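Local coordinates for glutamate racemase (Campylobacter jejuni, PDB 3UHF), which belongs to the aspartate/glutamate racemase family of two-domain alpha/beta enzymes and holds D-glutamic acid in a pocket between its two parallel sheets, at residues 128-140 against 191-204. Sequence-based numbering, arbitrary orientation.
Sequences LHDKNKEILVIAT and FKNITTPDALILAC. With DGL (D-glutamic acid), chain C.
Leu136 is the principal bump of this contact, and the hollow that takes it is built from Ile194, Pro197, Leu200 and the Phe191 ring. With CG opposite the backbone N (chi1 171°), both its methyls reach Ile194 CD1 (Leu136 CD2 at 3.5 Å), while Leu136 CB rests on Pro197 CG at 3.7 Å. Leu200 lies alongside, pointing the same way, its CD1 3.6 Å from Leu136 CD2. Ile138 extends the same face: its CG2 meets the edge of the Phe191 ring, 3.8 Å from CE2. On the other face Ile201 CD1 sits over the notch between Ile135 CG2 and Val137 CG2, 4.0 Å from each, and Ala199 CB fits against the forked end of Leu128; Tyr149 of helix 148-155 covers Val137 and Ile201.

Between these faces, strands 135-139 and 199-202 run parallel, their axes 19° apart. Leu136 is gripped twice, its N donating to Ala199 O and its O accepting from Ile201 N at 2.8 Å. Before the strands pair, the Asp198 carboxylate receives Glu134 N on the anti lone pair of OD2 (2.8 Å, 169°).

At the C-terminal ends, one water accepts from Thr140 N and donates to Ala203 O and to D-glutamic acid OXT (2.7 Å). Paired central strands delivering Thr140 and Cys204 to a ligand at their C-terminal ends are characteristic of the parallel alpha/beta domains of this racemase family.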
ATOM      1  N   LEU A 128      -5.669 -17.338   6.344  1.00 20.00           N
ATOM      2  CA  LEU A 128      -6.595 -17.871   7.344  1.00 18.07           C
ATOM      3  C   LEU A 128      -7.365 -19.104   6.876  1.00 21.68           C
ATOM      4  O   LEU A 128      -7.510 -20.070   7.635  1.00 20.33           O
ATOM      5  CB  LEU A 128      -7.603 -16.798   7.764  1.00 18.62           C
ATOM      6  CG  LEU A 128      -7.052 -15.557   8.465  1.00 19.27           C
ATOM      7  CD1 LEU A 128      -8.213 -14.635   8.815  1.00 22.99           C
ATOM      8  CD2 LEU A 128      -6.286 -15.973   9.711  1.00 22.89           C
ATOM      9  N   HIS A 129      -7.869 -19.049   5.643  1.00 18.79           N
ATOM     10  CA  HIS A 129      -8.655 -20.132   5.031  1.00 19.62           C
ATOM     11  C   HIS A 129      -9.671 -20.717   6.009  1.00 23.14           C
ATOM     12  O   HIS A 129      -9.835 -21.934   6.120  1.00 23.57           O
ATOM     13  CB  HIS A 129      -7.748 -21.219   4.429  1.00 23.43           C
ATOM     14  CG  HIS A 129      -6.768 -21.789   5.400  1.00 27.25           C
ATOM     15  ND1 HIS A 129      -5.494 -21.289   5.554  1.00 30.58           N
ATOM     16  CD2 HIS A 129      -6.881 -22.810   6.281  1.00 23.47           C
ATOM     17  CE1 HIS A 129      -4.861 -21.978   6.487  1.00 27.05           C
ATOM     18  NE2 HIS A 129      -5.684 -22.901   6.950  1.00 29.99           N
ATOM     19  N   ASP A 130     -10.333 -19.812   6.726  1.00 23.84           N
ATOM     20  CA  ASP A 130     -11.346 -20.164   7.710  1.00 24.29           C
ATOM     21  C   ASP A 130     -12.118 -18.890   8.033  1.00 19.97           C
ATOM     22  O   ASP A 130     -11.587 -17.990   8.693  1.00 20.66           O
ATOM     23  CB  ASP A 130     -10.675 -20.726   8.967  1.00 24.64           C
ATOM     24  CG  ASP A 130     -11.671 -21.150  10.030  1.00 32.58           C
ATOM     25  OD1 ASP A 130     -12.869 -20.826   9.901  1.00 28.00           O
ATOM     26  OD2 ASP A 130     -11.244 -21.803  11.006  1.00 34.05           O
ATOM     27  N   LYS A 131     -13.366 -18.813   7.567  1.00 23.91           N
ATOM     28  CA  LYS A 131     -14.171 -17.593   7.716  1.00 20.73           C
ATOM     29  C   LYS A 131     -14.516 -17.269   9.171  1.00 27.99           C
ATOM     30  O   LYS A 131     -15.024 -16.188   9.464  1.00 27.75           O
ATOM     31  CB  LYS A 131     -15.467 -17.678   6.900  1.00 23.48           C
ATOM     32  CG  LYS A 131     -16.448 -18.757   7.384  1.00 24.15           C
ATOM     33  CD  LYS A 131     -17.855 -18.450   6.915  1.00 40.58           C
ATOM     34  CE  LYS A 131     -18.884 -19.365   7.569  1.00 47.38           C
ATOM     35  NZ  LYS A 131     -18.854 -19.307   9.061  1.00 48.08           N
ATOM     36  N   ASN A 132     -14.228 -18.200  10.073  1.00 24.79           N
ATOM     37  CA  ASN A 132     -14.503 -18.010  11.494  1.00 26.79           C
ATOM     38  C   ASN A 132     -13.373 -17.297  12.234  1.00 27.36           C
ATOM     39  O   ASN A 132     -13.559 -16.846  13.361  1.00 29.78           O
ATOM     40  CB  ASN A 132     -14.796 -19.359  12.155  1.00 29.59           C
ATOM     41  CG  ASN A 132     -16.065 -19.990  11.628  1.00 34.95           C
ATOM     42  OD1 ASN A 132     -17.106 -19.337  11.561  1.00 35.52           O
ATOM     43  ND2 ASN A 132     -15.981 -21.256  11.223  1.00 36.20           N
ATOM     44  N   LYS A 133     -12.200 -17.205  11.609  1.00 21.60           N
ATOM     45  CA  LYS A 133     -11.048 -16.570  12.250  1.00 18.58           C
ATOM     46  C   LYS A 133     -11.222 -15.059  12.391  1.00 27.76           C
ATOM     47  O   LYS A 133     -11.948 -14.429  11.627  1.00 26.54           O
ATOM     48  CB  LYS A 133      -9.757 -16.896  11.498  1.00 21.68           C
ATOM     49  CG  LYS A 133      -9.338 -18.359  11.597  1.00 27.59           C
ATOM     50  CD  LYS A 133      -9.023 -18.737  13.034  1.00 41.42           C
ATOM     51  CE  LYS A 133      -8.817 -20.236  13.180  1.00 54.90           C
ATOM     52  NZ  LYS A 133      -7.704 -20.707  12.306  1.00 61.68           N
ATOM     53  N   GLU A 134     -10.534 -14.495  13.381  0.50 24.94           N
ATOM     54  CA  GLU A 134     -10.630 -13.076  13.716  0.50 23.68           C
ATOM     55  C   GLU A 134      -9.700 -12.221  12.862  0.50 19.50           C
ATOM     56  O   GLU A 134      -8.508 -12.503  12.766  0.50 23.46           O
ATOM     57  CB  GLU A 134     -10.245 -12.873  15.183  0.50 25.66           C
ATOM     58  CG  GLU A 134     -10.974 -13.775  16.160  0.50 31.53           C
ATOM     59  CD  GLU A 134     -12.177 -13.100  16.782  0.50 41.48           C
ATOM     60  OE1 GLU A 134     -12.305 -11.865  16.633  0.50 38.65           O
ATOM     61  OE2 GLU A 134     -13.000 -13.810  17.403  0.50 42.21           O
ATOM     62  N   ILE A 135     -10.238 -11.159  12.272  1.00 18.02           N
ATOM     63  CA  ILE A 135      -9.421 -10.226  11.515  1.00 15.34           C
ATOM     64  C   ILE A 135      -9.482  -8.829  12.137  1.00 21.25           C
ATOM     65  O   ILE A 135     -10.555  -8.337  12.471  1.00 21.36           O
ATOM     66  CB  ILE A 135      -9.927 -10.099  10.059  1.00 16.93           C
ATOM     67  CG1 ILE A 135      -9.900 -11.458   9.363  1.00 21.22           C
ATOM     68  CG2 ILE A 135      -9.096  -9.072   9.262  1.00 19.73           C
ATOM     69  CD1 ILE A 135     -10.545 -11.428   8.002  1.00 23.78           C
ATOM     70  N   LEU A 136      -8.324  -8.199  12.280  1.00 17.98           N
ATOM     71  CA  LEU A 136      -8.266  -6.784  12.641  1.00 16.73           C
ATOM     72  C   LEU A 136      -7.690  -6.028  11.445  1.00 15.36           C
ATOM     73  O   LEU A 136      -6.607  -6.357  10.953  1.00 20.06           O
ATOM     74  CB  LEU A 136      -7.393  -6.574  13.878  1.00 17.96           C
ATOM     75  CG  LEU A 136      -7.091  -5.100  14.193  1.00 21.05           C
ATOM     76  CD1 LEU A 136      -8.397  -4.344  14.387  1.00 21.12           C
ATOM     77  CD2 LEU A 136      -6.197  -5.007  15.430  1.00 19.54           C
ATOM     78  N   VAL A 137      -8.444  -5.055  10.941  1.00 18.28           N
ATOM     79  CA  VAL A 137      -7.954  -4.206   9.868  1.00 14.68           C
ATOM     80  C   VAL A 137      -7.568  -2.871  10.491  1.00 16.62           C
ATOM     81  O   VAL A 137      -8.391  -2.257  11.157  1.00 17.44           O
ATOM     82  CB  VAL A 137      -9.050  -3.931   8.836  1.00 15.46           C
ATOM     83  CG1 VAL A 137      -8.506  -3.052   7.718  1.00 19.91           C
ATOM     84  CG2 VAL A 137      -9.585  -5.253   8.272  1.00 17.84           C
ATOM     85  N   ILE A 138      -6.321  -2.444  10.314  1.00 15.95           N
ATOM     86  CA  ILE A 138      -5.925  -1.108  10.793  1.00 16.47           C
ATOM     87  C   ILE A 138      -5.511  -0.259   9.604  1.00 18.38           C
ATOM     88  O   ILE A 138      -4.868  -0.755   8.683  1.00 16.76           O
ATOM     89  CB  ILE A 138      -4.811  -1.161  11.868  1.00 16.22           C
ATOM     90  CG1 ILE A 138      -3.570  -1.905  11.343  1.00 18.56           C
ATOM     91  CG2 ILE A 138      -5.373  -1.790  13.144  1.00 16.59           C
ATOM     92  CD1 ILE A 138      -2.317  -1.780  12.255  1.00 16.97           C
ATOM     93  N   ALA A 139      -5.881   1.025   9.620  1.00 16.16           N
ATOM     94  CA  ALA A 139      -5.718   1.850   8.438  1.00 15.39           C
ATOM     95  C   ALA A 139      -5.961   3.299   8.807  1.00 15.99           C
ATOM     96  O   ALA A 139      -6.222   3.608   9.962  1.00 15.92           O
ATOM     97  CB  ALA A 139      -6.715   1.418   7.341  1.00 13.51           C
ATOM     98  N   THR A 140      -5.905   4.179   7.816  1.00 14.78           N
ATOM     99  CA  THR A 140      -6.250   5.586   8.048  1.00 13.92           C
ATOM    100  C   THR A 140      -7.750   5.717   8.292  1.00 19.18           C
ATOM    101  O   THR A 140      -8.498   4.792   8.012  1.00 16.55           O
ATOM    102  CB  THR A 140      -5.911   6.470   6.828  1.00 15.88           C
ATOM    103  OG1 THR A 140      -6.701   6.057   5.702  1.00 15.62           O
ATOM    104  CG2 THR A 140      -4.414   6.389   6.480  1.00 13.38           C
ATOM    105  N   PHE A 191      -5.504  -0.040  20.870  1.00 20.16           N
ATOM    106  CA  PHE A 191      -5.849  -1.461  20.962  1.00 21.26           C
ATOM    107  C   PHE A 191      -6.380  -1.876  22.332  1.00 25.55           C
ATOM    108  O   PHE A 191      -6.525  -3.063  22.622  1.00 29.32           O
ATOM    109  CB  PHE A 191      -4.637  -2.313  20.590  1.00 22.04           C
ATOM    110  CG  PHE A 191      -4.108  -2.057  19.204  1.00 20.41           C
ATOM    111  CD1 PHE A 191      -2.742  -2.096  18.959  1.00 20.92           C
ATOM    112  CD2 PHE A 191      -4.967  -1.794  18.140  1.00 16.28           C
ATOM    113  CE1 PHE A 191      -2.236  -1.868  17.684  1.00 20.23           C
ATOM    114  CE2 PHE A 191      -4.469  -1.575  16.854  1.00 18.22           C
ATOM    115  CZ  PHE A 191      -3.096  -1.605  16.625  1.00 19.54           C
ATOM    116  N   LYS A 192      -6.654  -0.898  23.189  1.00 29.41           N
ATOM    117  CA  LYS A 192      -7.212  -1.205  24.494  1.00 35.38           C
ATOM    118  C   LYS A 192      -8.562  -1.912  24.341  1.00 35.24           C
ATOM    119  O   LYS A 192      -9.408  -1.494  23.550  1.00 42.62           O
ATOM    120  CB  LYS A 192      -7.337   0.063  25.337  1.00 39.38           C
ATOM    121  CG  LYS A 192      -6.624  -0.063  26.680  1.00 57.91           C
ATOM    122  CD  LYS A 192      -5.229  -0.681  26.512  1.00 56.03           C
ATOM    123  CE  LYS A 192      -4.699  -1.254  27.826  1.00 63.84           C
ATOM    124  NZ  LYS A 192      -4.721  -0.263  28.943  1.00 68.73           N
ATOM    125  N   ASN A 193      -8.743  -2.996  25.080  0.88 36.29           N
ATOM    126  CA  ASN A 193      -9.980  -3.764  25.010  0.88 54.64           C
ATOM    127  C   ASN A 193     -10.287  -4.257  23.597  0.88 52.47           C
ATOM    128  O   ASN A 193     -11.449  -4.383  23.195  0.88 52.14           O
ATOM    129  CB  ASN A 193     -11.152  -2.957  25.575  0.88 61.99           C
ATOM    130  CG  ASN A 193     -10.881  -2.451  26.975  0.88 60.78           C
ATOM    131  OD1 ASN A 193     -11.099  -1.276  27.273  0.88 63.94           O
ATOM    132  ND2 ASN A 193     -10.391  -3.335  27.840  0.88 58.04           N
ATOM    133  N   ILE A 194      -9.237  -4.517  22.831  1.00 43.81           N
ATOM    134  CA  ILE A 194      -9.426  -5.183  21.558  1.00 41.37           C
ATOM    135  C   ILE A 194      -8.990  -6.626  21.706  1.00 43.55           C
ATOM    136  O   ILE A 194      -8.023  -6.917  22.404  1.00 47.97           O
ATOM    137  CB  ILE A 194      -8.679  -4.492  20.401  1.00 53.20           C
ATOM    138  CG1 ILE A 194      -9.464  -4.679  19.115  1.00 59.81           C
ATOM    139  CG2 ILE A 194      -7.262  -5.027  20.231  1.00 56.04           C
ATOM    140  CD1 ILE A 194      -8.645  -4.482  17.890  1.00 63.09           C
ATOM    141  N   THR A 195      -9.729  -7.539  21.088  1.00 36.12           N
ATOM    142  CA  THR A 195      -9.359  -8.943  21.153  1.00 41.21           C
ATOM    143  C   THR A 195      -8.185  -9.198  20.214  1.00 36.58           C
ATOM    144  O   THR A 195      -8.049  -8.524  19.193  1.00 37.45           O
ATOM    145  CB  THR A 195     -10.541  -9.863  20.807  1.00 43.73           C
ATOM    146  OG1 THR A 195     -11.166  -9.410  19.605  1.00 45.87           O
ATOM    147  CG2 THR A 195     -11.571  -9.854  21.933  1.00 50.24           C
ATOM    148  N   THR A 196      -7.336 -10.158  20.563  1.00 32.93           N
ATOM    149  CA  THR A 196      -6.173 -10.481  19.743  1.00 37.31           C
ATOM    150  C   THR A 196      -6.604 -11.180  18.460  1.00 31.29           C
ATOM    151  O   THR A 196      -7.275 -12.203  18.508  1.00 30.43           O
ATOM    152  CB  THR A 196      -5.186 -11.375  20.508  1.00 43.29           C
ATOM    153  OG1 THR A 196      -4.746 -10.688  21.687  1.00 48.39           O
ATOM    154  CG2 THR A 196      -3.981 -11.698  19.640  1.00 37.73           C
ATOM    155  N   PRO A 197      -6.218 -10.626  17.303  1.00 25.61           N
ATOM    156  CA  PRO A 197      -6.726 -11.193  16.050  1.00 26.19           C
ATOM    157  C   PRO A 197      -5.873 -12.342  15.516  1.00 29.36           C
ATOM    158  O   PRO A 197      -4.697 -12.476  15.861  1.00 23.08           O
ATOM    159  CB  PRO A 197      -6.664 -10.000  15.098  1.00 22.55           C
ATOM    160  CG  PRO A 197      -5.487  -9.223  15.581  1.00 24.50           C
ATOM    161  CD  PRO A 197      -5.474  -9.374  17.083  1.00 22.81           C
ATOM    162  N   ASP A 198      -6.475 -13.180  14.678  1.00 24.41           N
ATOM    163  CA  ASP A 198      -5.722 -14.206  13.977  1.00 24.56           C
ATOM    164  C   ASP A 198      -4.942 -13.612  12.812  1.00 22.77           C
ATOM    165  O   ASP A 198      -3.869 -14.112  12.452  1.00 20.85           O
ATOM    166  CB  ASP A 198      -6.657 -15.320  13.501  1.00 24.00           C
ATOM    167  CG  ASP A 198      -7.330 -16.033  14.660  1.00 31.67           C
ATOM    168  OD1 ASP A 198      -6.618 -16.743  15.399  1.00 33.21           O
ATOM    169  OD2 ASP A 198      -8.561 -15.876  14.840  1.00 27.16           O
ATOM    170  N   ALA A 199      -5.482 -12.546  12.222  1.00 22.99           N
ATOM    171  CA  ALA A 199      -4.774 -11.815  11.175  1.00 21.22           C
ATOM    172  C   ALA A 199      -4.897 -10.311  11.383  1.00 20.16           C
ATOM    173  O   ALA A 199      -5.970  -9.806  11.704  1.00 19.51           O
ATOM    174  CB  ALA A 199      -5.295 -12.188   9.802  1.00 16.71           C
ATOM    175  N   LEU A 200      -3.791  -9.605  11.180  1.00 14.75           N
ATOM    176  CA  LEU A 200      -3.799  -8.136  11.253  1.00 15.35           C
ATOM    177  C   LEU A 200      -3.476  -7.606   9.865  1.00 14.34           C
ATOM    178  O   LEU A 200      -2.371  -7.824   9.351  1.00 17.67           O
ATOM    179  CB  LEU A 200      -2.738  -7.671  12.242  1.00 16.71           C
ATOM    180  CG  LEU A 200      -2.511  -6.160  12.366  1.00 20.47           C
ATOM    181  CD1 LEU A 200      -3.767  -5.479  12.864  1.00 22.30           C
ATOM    182  CD2 LEU A 200      -1.348  -5.899  13.309  1.00 23.65           C
ATOM    183  N   ILE A 201      -4.441  -6.957   9.223  1.00 15.08           N
ATOM    184  CA  ILE A 201      -4.167  -6.407   7.907  1.00 14.62           C
ATOM    185  C   ILE A 201      -3.498  -5.041   8.064  1.00 16.53           C
ATOM    186  O   ILE A 201      -4.081  -4.106   8.631  1.00 16.13           O
ATOM    187  CB  ILE A 201      -5.423  -6.275   7.028  1.00 13.83           C
ATOM    188  CG1 ILE A 201      -6.153  -7.630   6.927  1.00 21.49           C
ATOM    189  CG2 ILE A 201      -5.004  -5.822   5.640  1.00 13.92           C
ATOM    190  CD1 ILE A 201      -7.376  -7.614   6.000  1.00 19.44           C
ATOM    191  N   LEU A 202      -2.272  -4.929   7.570  1.00 16.47           N
ATOM    192  CA  LEU A 202      -1.563  -3.653   7.616  1.00 18.49           C
ATOM    193  C   LEU A 202      -2.051  -2.798   6.452  1.00 15.33           C
ATOM    194  O   LEU A 202      -1.366  -2.664   5.426  1.00 18.90           O
ATOM    195  CB  LEU A 202      -0.058  -3.892   7.512  1.00 17.71           C
ATOM    196  CG  LEU A 202       0.529  -4.814   8.588  1.00 21.49           C
ATOM    197  CD1 LEU A 202       2.007  -5.032   8.345  1.00 24.89           C
ATOM    198  CD2 LEU A 202       0.311  -4.232   9.987  1.00 23.03           C
ATOM    199  N   ALA A 203      -3.254  -2.251   6.603  1.00 15.65           N
ATOM    200  CA  ALA A 203      -3.948  -1.619   5.487  1.00 16.38           C
ATOM    201  C   ALA A 203      -3.556  -0.156   5.330  1.00 16.89           C
ATOM    202  O   ALA A 203      -4.419   0.717   5.155  1.00 15.50           O
ATOM    203  CB  ALA A 203      -5.471  -1.753   5.672  1.00 13.87           C
ATOM    204  N   CYS A 204      -2.250   0.102   5.362  1.00 14.66           N
ATOM    205  CA  CYS A 204      -1.719   1.457   5.202  1.00 14.49           C
ATOM    206  C   CYS A 204      -0.246   1.325   4.831  1.00 18.41           C
ATOM    207  O   CYS A 204       0.469   0.484   5.397  1.00 16.33           O
ATOM    208  CB  CYS A 204      -1.870   2.238   6.502  1.00 15.91           C
ATOM    209  SG  CYS A 204      -1.127   3.907   6.487  1.00 17.45           S
TER
HETATM  210  N   DGL C 260      -0.515   6.265   1.876  1.00 20.48           N
HETATM  211  CA  DGL C 260      -1.582   6.324   2.880  1.00 18.17           C
HETATM  212  C   DGL C 260      -2.259   4.969   3.006  1.00 17.30           C
HETATM  213  O   DGL C 260      -1.694   3.935   2.622  1.00 18.20           O
HETATM  214  CB  DGL C 260      -1.027   6.734   4.243  1.00 14.84           C
HETATM  215  CG  DGL C 260      -0.558   8.187   4.292  1.00 20.22           C
HETATM  216  CD  DGL C 260      -1.697   9.132   3.972  1.00 25.53           C
HETATM  217  OE1 DGL C 260      -1.726   9.673   2.843  1.00 20.42           O
HETATM  218  OE2 DGL C 260      -2.583   9.302   4.837  1.00 18.98           O
HETATM  219  OXT DGL C 260      -3.364   4.887   3.527  1.00 19.23           O
HETATM  220  O   HOH W   1      -5.010   3.391   5.023  1.00 13.96           O